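Local coordinates for protein UspA1 (Moraxella catarrhalis, PDB 3PR7) that serves as a trimeric adhesin on the bacterial surface, binding fibronectin and the host receptor CEACAM1, at residues G20-N26 and G35-K41; N26-I32 and G42-I47; N184-G190 and S198-K204. All coordinates share one frame; numbering follows the deposited sequence.

Contact 1. Residues G20-N26 and G35-K41; sequences GDNNTAN and GDYNKTK
Gly20 comes in over the carboxylate of Asp36, with its CA 3.3 Å from Asp36 OD1. The same OD1 accepts the backbone N of Asn22 at 3.0 Å through its syn lone pair. It also takes a weak bond from the N of Tyr37, its own neighbour. One carboxylate oxygen thus ties the two turns together. The side chain of Asn22 lies flat on the ring of Tyr37. Amide and ring planes are 13° apart, and Asn22 CB makes a CH-pi contact over one face, 3.7 Å from the ring centroid. Tyr37 also stacks with Phe52 of the following coil. Asn23 turns its amide inward and uses both ends. Its OD1 accepts the N of Asn38 at 2.9 Å, in the carbonyl plane and nearly straight (163°). Its ND2 donates to Gly35 O at 3.2 Å but sits well above that carbonyl plane. Asn38 does the same one step on, with OD1 bonded to the N of Asn53. From Thr24 onward the strands run parallel. Thr24 N donates to Asn38 O, and Thr24 O accepts Thr40 N at 2.9 Å. Thr40 OG1 adds a weak bond to the same oxygen, because chi1 of 47° swings the hydroxyl back over the main chain. On the outer face Thr24 OG1 lies alongside Lys39 CG at 3.4 Å. Ala25 and Thr40 turn to the inner face, where both touch Leu30. The N of Asn26 binds Thr40 O, and its CB passes over Lys41 CG at 4.0 Å. An inward asparagine, repeated every 15 residues, thus caps the backbone of the next coil. Such stacking of coils fits the left-handed parallel beta-roll of YadA-type adhesin heads.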
# COMPACT_ATOMS: atom_id res chain seq x y z
N GLY A 20 12.24 -39.14 -23.45
CA GLY A 20 12.69 -38.75 -24.77
C GLY A 20 14.11 -39.19 -25.08
O GLY A 20 14.89 -39.48 -24.17
N ASP A 21 14.43 -39.24 -26.37
CA ASP A 21 15.75 -39.63 -26.84
C ASP A 21 16.82 -38.57 -26.55
O ASP A 21 18.01 -38.88 -26.54
CB ASP A 21 15.72 -39.93 -28.34
CG ASP A 21 15.14 -41.31 -28.65
OD1 ASP A 21 14.84 -42.07 -27.71
OD2 ASP A 21 15.00 -41.63 -29.85
N ASN A 22 16.38 -37.33 -26.32
CA ASN A 22 17.29 -36.21 -26.16
C ASN A 22 17.37 -35.64 -24.74
O ASN A 22 18.00 -34.60 -24.51
CB ASN A 22 16.96 -35.10 -27.17
CG ASN A 22 17.19 -35.54 -28.60
OD1 ASN A 22 18.23 -35.24 -29.19
ND2 ASN A 22 16.23 -36.26 -29.17
N ASN A 23 16.74 -36.33 -23.79
CA ASN A 23 16.88 -35.99 -22.38
C ASN A 23 18.25 -36.43 -21.87
O ASN A 23 18.60 -37.61 -21.96
CB ASN A 23 15.77 -36.64 -21.55
CG ASN A 23 14.40 -36.02 -21.80
OD1 ASN A 23 14.30 -34.85 -22.17
ND2 ASN A 23 13.35 -36.79 -21.58
N THR A 24 19.03 -35.49 -21.35
CA THR A 24 20.39 -35.78 -20.90
C THR A 24 20.59 -35.49 -19.42
O THR A 24 20.05 -34.51 -18.88
CB THR A 24 21.46 -35.01 -21.72
OG1 THR A 24 21.19 -33.60 -21.67
CG2 THR A 24 21.49 -35.48 -23.17
N ALA A 25 21.36 -36.35 -18.76
CA ALA A 25 21.73 -36.17 -17.37
C ALA A 25 23.25 -36.21 -17.21
O ALA A 25 23.93 -37.05 -17.81
CB ALA A 25 21.08 -37.23 -16.50
N ASN A 26 23.77 -35.30 -16.40
CA ASN A 26 25.21 -35.18 -16.16
C ASN A 26 25.47 -34.90 -14.68
O ASN A 26 25.78 -33.77 -14.29
CB ASN A 26 25.80 -34.09 -17.06
CG ASN A 26 27.32 -34.04 -17.02
OD1 ASN A 26 27.98 -35.03 -16.69
ND2 ASN A 26 27.88 -32.89 -17.36
N GLY A 35 8.88 -35.89 -21.39
CA GLY A 35 9.06 -34.88 -22.42
C GLY A 35 10.31 -35.15 -23.23
O GLY A 35 10.70 -36.31 -23.39
N ASP A 36 10.93 -34.09 -23.74
CA ASP A 36 12.13 -34.24 -24.56
C ASP A 36 13.03 -33.00 -24.50
O ASP A 36 12.57 -31.90 -24.19
CB ASP A 36 11.75 -34.55 -26.01
CG ASP A 36 12.80 -35.39 -26.74
OD1 ASP A 36 13.75 -35.88 -26.09
OD2 ASP A 36 12.66 -35.57 -27.97
N TYR A 37 14.32 -33.21 -24.80
CA TYR A 37 15.34 -32.15 -24.88
C TYR A 37 15.64 -31.45 -23.56
O TYR A 37 16.13 -30.32 -23.54
CB TYR A 37 15.00 -31.14 -25.99
CG TYR A 37 15.07 -31.72 -27.38
CD1 TYR A 37 16.28 -31.73 -28.08
CD2 TYR A 37 13.94 -32.25 -27.99
CE1 TYR A 37 16.35 -32.26 -29.36
CE2 TYR A 37 14.00 -32.79 -29.27
CZ TYR A 37 15.21 -32.79 -29.95
OH TYR A 37 15.28 -33.32 -31.21
N ASN A 38 15.35 -32.14 -22.46
CA ASN A 38 15.60 -31.62 -21.13
C ASN A 38 17.00 -32.00 -20.63
O ASN A 38 17.42 -33.15 -20.76
CB ASN A 38 14.53 -32.11 -20.16
CG ASN A 38 13.13 -31.69 -20.58
OD1 ASN A 38 12.87 -30.51 -20.83
ND2 ASN A 38 12.21 -32.65 -20.65
N LYS A 39 17.71 -31.02 -20.07
CA LYS A 39 19.05 -31.23 -19.52
C LYS A 39 19.03 -31.13 -18.00
O LYS A 39 18.37 -30.25 -17.44
CB LYS A 39 20.04 -30.20 -20.06
CG LYS A 39 20.39 -30.30 -21.54
CD LYS A 39 21.57 -29.38 -21.85
CE LYS A 39 21.48 -28.77 -23.25
NZ LYS A 39 21.78 -29.76 -24.32
N THR A 40 19.76 -32.02 -17.35
CA THR A 40 20.01 -31.91 -15.91
C THR A 40 21.50 -32.05 -15.61
O THR A 40 22.20 -32.86 -16.24
CB THR A 40 19.24 -32.95 -15.09
OG1 THR A 40 19.39 -34.24 -15.69
CG2 THR A 40 17.76 -32.60 -15.01
N LYS A 41 21.98 -31.25 -14.66
CA LYS A 41 23.36 -31.29 -14.20
C LYS A 41 23.37 -31.14 -12.68
O LYS A 41 22.36 -30.79 -12.08
CB LYS A 41 24.18 -30.16 -14.84
CG LYS A 41 24.59 -30.41 -16.28
CD LYS A 41 25.19 -29.15 -16.89
CE LYS A 41 25.90 -29.46 -18.20
NZ LYS A 41 26.52 -28.24 -18.79

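Contact 2. Residues N26-I32 and G42-I47; sequences NGTYLTI and GRYSTI
Ile47 N donates to Thr31 O at 2.8 Å, and at 168° this bond is nearly straight. Thr31 N in turn binds Ser45 O at 3.0 Å, which joins strands 31-32 and 46-47 as parallel neighbours. Before them, Thr28 makes a second pair of bonds. Its N donates to Gly42 O, and its O accepts Tyr44 N at 3.0 Å. Gly27 and Gly42 mark the corner of each coil, where Gly42 N reaches Asn26 O only weakly. On the face that carries the threonines, Thr31 OG1 lies 3.2 Å from Thr46 OG1. The proton of this hydroxyl pair is not settled, for Thr46 OG1 also bonds to Ser64 OG of the third subunit. The two tyrosines run side by side and point the same way. Their planes are 8° apart, but the rings are slid so far that they barely overlap, with centroids 5.1 Å apart. The touch runs through Tyr29 CB and CD2, with Tyr29 CD2 3.5 Å from Tyr44 CE1. Tyr29 and Tyr44 pack against Asp36 and Leu51 of the third subunit. Arg43 lays its CD against Thr28 CB at 3.7 Å. A bend at chi3 (-91°) then carries its guanidinium to the Tyr44 ring, edge to edge, and its charge has a long, weak partner in Glu58. Inside the roll, Leu30 CD2 sits over the carbonyl oxygen of Gly42 and approaches Ser45 CB at 4.0 Å. Ile32 lies next to Ile47 in register, both touching Thr40 of the opposing strand. Ser45 OG is satisfied by Asn57 O and Ser60 OG. The contact therefore has an aliphatic side turned into its own coil, while Thr31, Thr46 and the two tyrosines face the third subunit, Thr46 with a hydrogen bond.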
# COMPACT_ATOMS: atom_id res chain seq x y z
N ASN A 26 23.77 -35.30 -16.40
CA ASN A 26 25.21 -35.18 -16.16
C ASN A 26 25.47 -34.90 -14.68
O ASN A 26 25.78 -33.77 -14.29
CB ASN A 26 25.80 -34.09 -17.06
CG ASN A 26 27.32 -34.04 -17.02
OD1 ASN A 26 27.98 -35.03 -16.69
ND2 ASN A 26 27.88 -32.89 -17.36
N GLY A 27 25.33 -35.93 -13.86
CA GLY A 27 25.50 -35.81 -12.41
C GLY A 27 24.89 -36.96 -11.63
O GLY A 27 24.75 -38.07 -12.14
N THR A 28 24.52 -36.68 -10.38
CA THR A 28 24.07 -37.71 -9.45
C THR A 28 22.63 -37.45 -8.98
O THR A 28 22.25 -36.32 -8.70
CB THR A 28 25.01 -37.79 -8.22
OG1 THR A 28 26.37 -37.77 -8.67
CG2 THR A 28 24.78 -39.05 -7.42
N TYR A 29 21.84 -38.53 -8.90
CA TYR A 29 20.44 -38.49 -8.45
C TYR A 29 19.57 -37.45 -9.15
O TYR A 29 18.71 -36.82 -8.54
CB TYR A 29 20.35 -38.34 -6.92
CG TYR A 29 20.91 -39.52 -6.15
CD1 TYR A 29 20.23 -40.74 -6.10
CD2 TYR A 29 22.11 -39.40 -5.46
CE1 TYR A 29 20.75 -41.82 -5.39
CE2 TYR A 29 22.64 -40.48 -4.74
CZ TYR A 29 21.95 -41.68 -4.71
OH TYR A 29 22.46 -42.74 -4.01
N LEU A 30 19.81 -37.27 -10.45
CA LEU A 30 19.00 -36.38 -11.27
C LEU A 30 17.76 -37.13 -11.74
O LEU A 30 17.77 -38.36 -11.82
CB LEU A 30 19.79 -35.88 -12.48
CG LEU A 30 21.17 -35.26 -12.21
CD1 LEU A 30 21.96 -35.03 -13.49
CD2 LEU A 30 21.14 -34.01 -11.33
N THR A 31 16.69 -36.39 -12.02
CA THR A 31 15.46 -36.99 -12.54
C THR A 31 14.79 -36.14 -13.62
O THR A 31 14.65 -34.93 -13.48
CB THR A 31 14.42 -37.29 -11.43
OG1 THR A 31 14.39 -36.21 -10.49
CG2 THR A 31 14.78 -38.56 -10.70
N ILE A 32 14.41 -36.81 -14.71
CA ILE A 32 13.58 -36.20 -15.74
C ILE A 32 12.35 -37.09 -15.93
O ILE A 32 12.48 -38.26 -16.32
CB ILE A 32 14.35 -36.00 -17.07
CG1 ILE A 32 15.61 -35.17 -16.84
CG2 ILE A 32 13.44 -35.35 -18.12
CD1 ILE A 32 16.49 -34.97 -18.06
N GLY A 42 24.53 -31.41 -12.07
CA GLY A 42 24.69 -31.25 -10.63
C GLY A 42 24.23 -32.45 -9.85
O GLY A 42 24.44 -33.59 -10.26
N ARG A 43 23.59 -32.20 -8.71
CA ARG A 43 23.09 -33.26 -7.84
C ARG A 43 21.67 -32.98 -7.35
O ARG A 43 21.35 -31.86 -6.96
CB ARG A 43 24.03 -33.48 -6.64
CG ARG A 43 25.29 -34.26 -6.98
CD ARG A 43 25.80 -35.07 -5.79
NE ARG A 43 26.76 -34.33 -4.96
CZ ARG A 43 26.46 -33.71 -3.82
NH1 ARG A 43 25.22 -33.72 -3.35
NH2 ARG A 43 27.41 -33.07 -3.15
N TYR A 44 20.83 -34.01 -7.40
CA TYR A 44 19.47 -33.98 -6.84
C TYR A 44 18.51 -32.99 -7.52
O TYR A 44 17.56 -32.51 -6.89
CB TYR A 44 19.50 -33.74 -5.32
CG TYR A 44 20.27 -34.79 -4.56
CD1 TYR A 44 19.70 -36.04 -4.30
CD2 TYR A 44 21.56 -34.54 -4.09
CE1 TYR A 44 20.40 -37.01 -3.60
CE2 TYR A 44 22.27 -35.51 -3.39
CZ TYR A 44 21.68 -36.75 -3.15
OH TYR A 44 22.38 -37.71 -2.45
N SER A 45 18.77 -32.70 -8.79
CA SER A 45 17.92 -31.79 -9.55
C SER A 45 16.82 -32.56 -10.29
O SER A 45 16.98 -33.75 -10.56
CB SER A 45 18.76 -30.96 -10.51
OG SER A 45 19.62 -30.11 -9.78
N THR A 46 15.73 -31.88 -10.60
CA THR A 46 14.52 -32.53 -11.11
C THR A 46 13.81 -31.71 -12.19
O THR A 46 13.64 -30.49 -12.05
CB THR A 46 13.51 -32.79 -9.96
OG1 THR A 46 14.16 -33.45 -8.87
CG2 THR A 46 12.33 -33.64 -10.44
N ILE A 47 13.40 -32.38 -13.26
CA ILE A 47 12.51 -31.81 -14.26
C ILE A 47 11.33 -32.76 -14.42
O ILE A 47 11.51 -33.93 -14.78
CB ILE A 47 13.20 -31.60 -15.62
CG1 ILE A 47 14.36 -30.62 -15.48
CG2 ILE A 47 12.20 -31.11 -16.67
CD1 ILE A 47 15.20 -30.46 -16.73

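Contact 3. Residues N184-G190 and S198-K204; sequences NKNTIEG and SNNTVKK
Strands 186-188 and 200-202 run parallel, with axes 4.7 Å apart and only 2° between their directions. Thr187 is the centre of the backbone ladder. Its N donates to Asn200 O and its O accepts Val202 N, each at 2.7 Å. Glu189 N closes the ladder on Val202 O. At the other end, the O of Asn184 and the O of Lys185 receive Asn199 N and Asn200 N. Among side chains, Asn186 and Asn200 lie alongside each other on the inner face, their amide planes 33° apart. Asn200 ND2 gives Asn186 OD1 a bond of 2.8 Å that is almost straight (176°) and lies in the donor's amide plane. Asn200 OD1 is held by Thr216 OG1, and Asn186 ND2 by Asn172 OD1 and Gly197 O. Farther along this face, Ile188 CG1 meets Val202 CB at 4.4 Å. Outside, Lys185 CD rests on Asn199 OD1 at 3.3 Å, while its chain leads away to a weak, long pairing with Asp171. Ser198 OG bonds weakly to Asn192 of the second subunit. Asn172, Asn186 and Asn200 form a short asparagine ladder inside the parallel beta-roll, consistent with the YadA head repeat. Both buried amides thus have partners at each end, which fixes their rotation.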
# COMPACT_ATOMS: atom_id res chain seq x y z
N ASN A 184 -1.98 9.49 -8.59
CA ASN A 184 -1.68 9.66 -10.01
C ASN A 184 -0.69 10.79 -10.27
O ASN A 184 -0.96 11.94 -9.92
CB ASN A 184 -2.98 9.90 -10.77
CG ASN A 184 -2.78 10.04 -12.26
OD1 ASN A 184 -1.99 9.32 -12.87
ND2 ASN A 184 -3.50 10.97 -12.86
N LYS A 185 0.43 10.46 -10.91
CA LYS A 185 1.44 11.45 -11.32
C LYS A 185 2.01 12.29 -10.16
O LYS A 185 2.09 13.51 -10.24
CB LYS A 185 0.90 12.36 -12.43
CG LYS A 185 1.10 11.85 -13.84
CD LYS A 185 0.89 12.98 -14.83
CE LYS A 185 1.39 12.63 -16.23
NZ LYS A 185 0.42 11.77 -16.97
N ASN A 186 2.40 11.62 -9.08
CA ASN A 186 3.11 12.27 -7.99
C ASN A 186 4.59 12.02 -8.16
O ASN A 186 5.03 10.86 -8.22
CB ASN A 186 2.63 11.76 -6.64
CG ASN A 186 1.16 12.00 -6.41
OD1 ASN A 186 0.78 13.04 -5.86
ND2 ASN A 186 0.32 11.06 -6.83
N THR A 187 5.37 13.09 -8.27
CA THR A 187 6.81 13.00 -8.46
C THR A 187 7.53 13.54 -7.24
O THR A 187 7.39 14.72 -6.90
CB THR A 187 7.27 13.77 -9.72
OG1 THR A 187 6.60 13.24 -10.87
CG2 THR A 187 8.78 13.65 -9.92
N ILE A 188 8.29 12.68 -6.57
CA ILE A 188 9.04 13.10 -5.40
C ILE A 188 10.51 12.78 -5.57
O ILE A 188 10.89 11.62 -5.73
CB ILE A 188 8.50 12.46 -4.11
CG1 ILE A 188 7.06 12.91 -3.87
CG2 ILE A 188 9.37 12.84 -2.91
CD1 ILE A 188 6.27 11.92 -3.10
N GLU A 189 11.32 13.83 -5.55
CA GLU A 189 12.76 13.71 -5.64
C GLU A 189 13.47 14.51 -4.55
O GLU A 189 14.69 14.68 -4.57
CB GLU A 189 13.23 14.09 -7.04
CG GLU A 189 13.19 12.90 -8.00
CD GLU A 189 12.77 13.26 -9.42
OE1 GLU A 189 12.41 14.43 -9.68
OE2 GLU A 189 12.80 12.36 -10.28
N GLY A 190 12.68 14.98 -3.58
CA GLY A 190 13.20 15.64 -2.38
C GLY A 190 13.05 14.75 -1.16
O GLY A 190 12.03 14.08 -0.99
N SER A 198 -3.01 13.87 -7.03
CA SER A 198 -2.73 13.86 -8.47
C SER A 198 -1.87 15.04 -8.88
O SER A 198 -2.02 16.13 -8.34
CB SER A 198 -4.03 13.90 -9.26
OG SER A 198 -4.85 12.79 -8.95
N ASN A 199 -0.98 14.81 -9.85
CA ASN A 199 -0.16 15.87 -10.46
C ASN A 199 0.54 16.77 -9.45
O ASN A 199 0.23 17.95 -9.32
CB ASN A 199 -0.99 16.71 -11.43
CG ASN A 199 -1.44 15.93 -12.64
OD1 ASN A 199 -0.63 15.58 -13.50
ND2 ASN A 199 -2.74 15.64 -12.71
N ASN A 200 1.48 16.17 -8.71
CA ASN A 200 2.26 16.90 -7.71
C ASN A 200 3.74 16.65 -7.91
O ASN A 200 4.16 15.52 -8.20
CB ASN A 200 1.83 16.48 -6.30
CG ASN A 200 0.36 16.69 -6.05
OD1 ASN A 200 -0.13 17.82 -6.07
ND2 ASN A 200 -0.36 15.61 -5.79
N THR A 201 4.54 17.69 -7.77
CA THR A 201 5.99 17.56 -7.93
C THR A 201 6.75 18.15 -6.76
O THR A 201 6.52 19.29 -6.37
CB THR A 201 6.48 18.17 -9.26
OG1 THR A 201 5.71 17.65 -10.35
CG2 THR A 201 7.95 17.84 -9.50
N VAL A 202 7.63 17.35 -6.18
CA VAL A 202 8.59 17.80 -5.19
C VAL A 202 9.97 17.56 -5.79
O VAL A 202 10.40 16.41 -5.92
CB VAL A 202 8.41 17.06 -3.85
CG1 VAL A 202 9.49 17.47 -2.85
CG2 VAL A 202 7.03 17.32 -3.27
N LYS A 203 10.65 18.64 -6.17
CA LYS A 203 11.96 18.54 -6.83
C LYS A 203 13.09 18.29 -5.84
O LYS A 203 12.94 18.48 -4.63
CB LYS A 203 12.24 19.81 -7.64
CG LYS A 203 11.46 19.91 -8.94
CD LYS A 203 11.70 21.23 -9.62
CE LYS A 203 11.07 21.25 -11.00
NZ LYS A 203 11.38 22.53 -11.72
N LYS A 204 14.23 17.85 -6.37
CA LYS A 204 15.45 17.69 -5.58
C LYS A 204 15.81 19.01 -4.92
O LYS A 204 15.81 20.06 -5.57
CB LYS A 204 16.60 17.20 -6.47
CG LYS A 204 17.76 16.58 -5.72
CD LYS A 204 18.40 15.46 -6.54
CE LYS A 204 19.52 14.75 -5.77
NZ LYS A 204 20.78 15.54 -5.76

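Overall arrangement
Contacts 1 and 2 are two sides of the same pair of coils near the N-terminal end of the chain. They share Asn26, their segments alternate in sequence, and their centres are 10 Å apart. Ile32 CD1 packs on Asn38 O, and Leu30 CD1 on Thr40 OG1, so the side chains of one wall fill the space against the other. Asp36 of contact 1 meets Tyr29 of another subunit, which links the two contacts across the trimer. Contact 3 lies about 53 Å from contact 1 and 51 Å from contact 2, centre to centre. It also has an inward asparagine, but there the amide bonds to the next asparagine's side chain, where in contact 1 it bonds to the next backbone N. Its coil has 14 residues in place of 15.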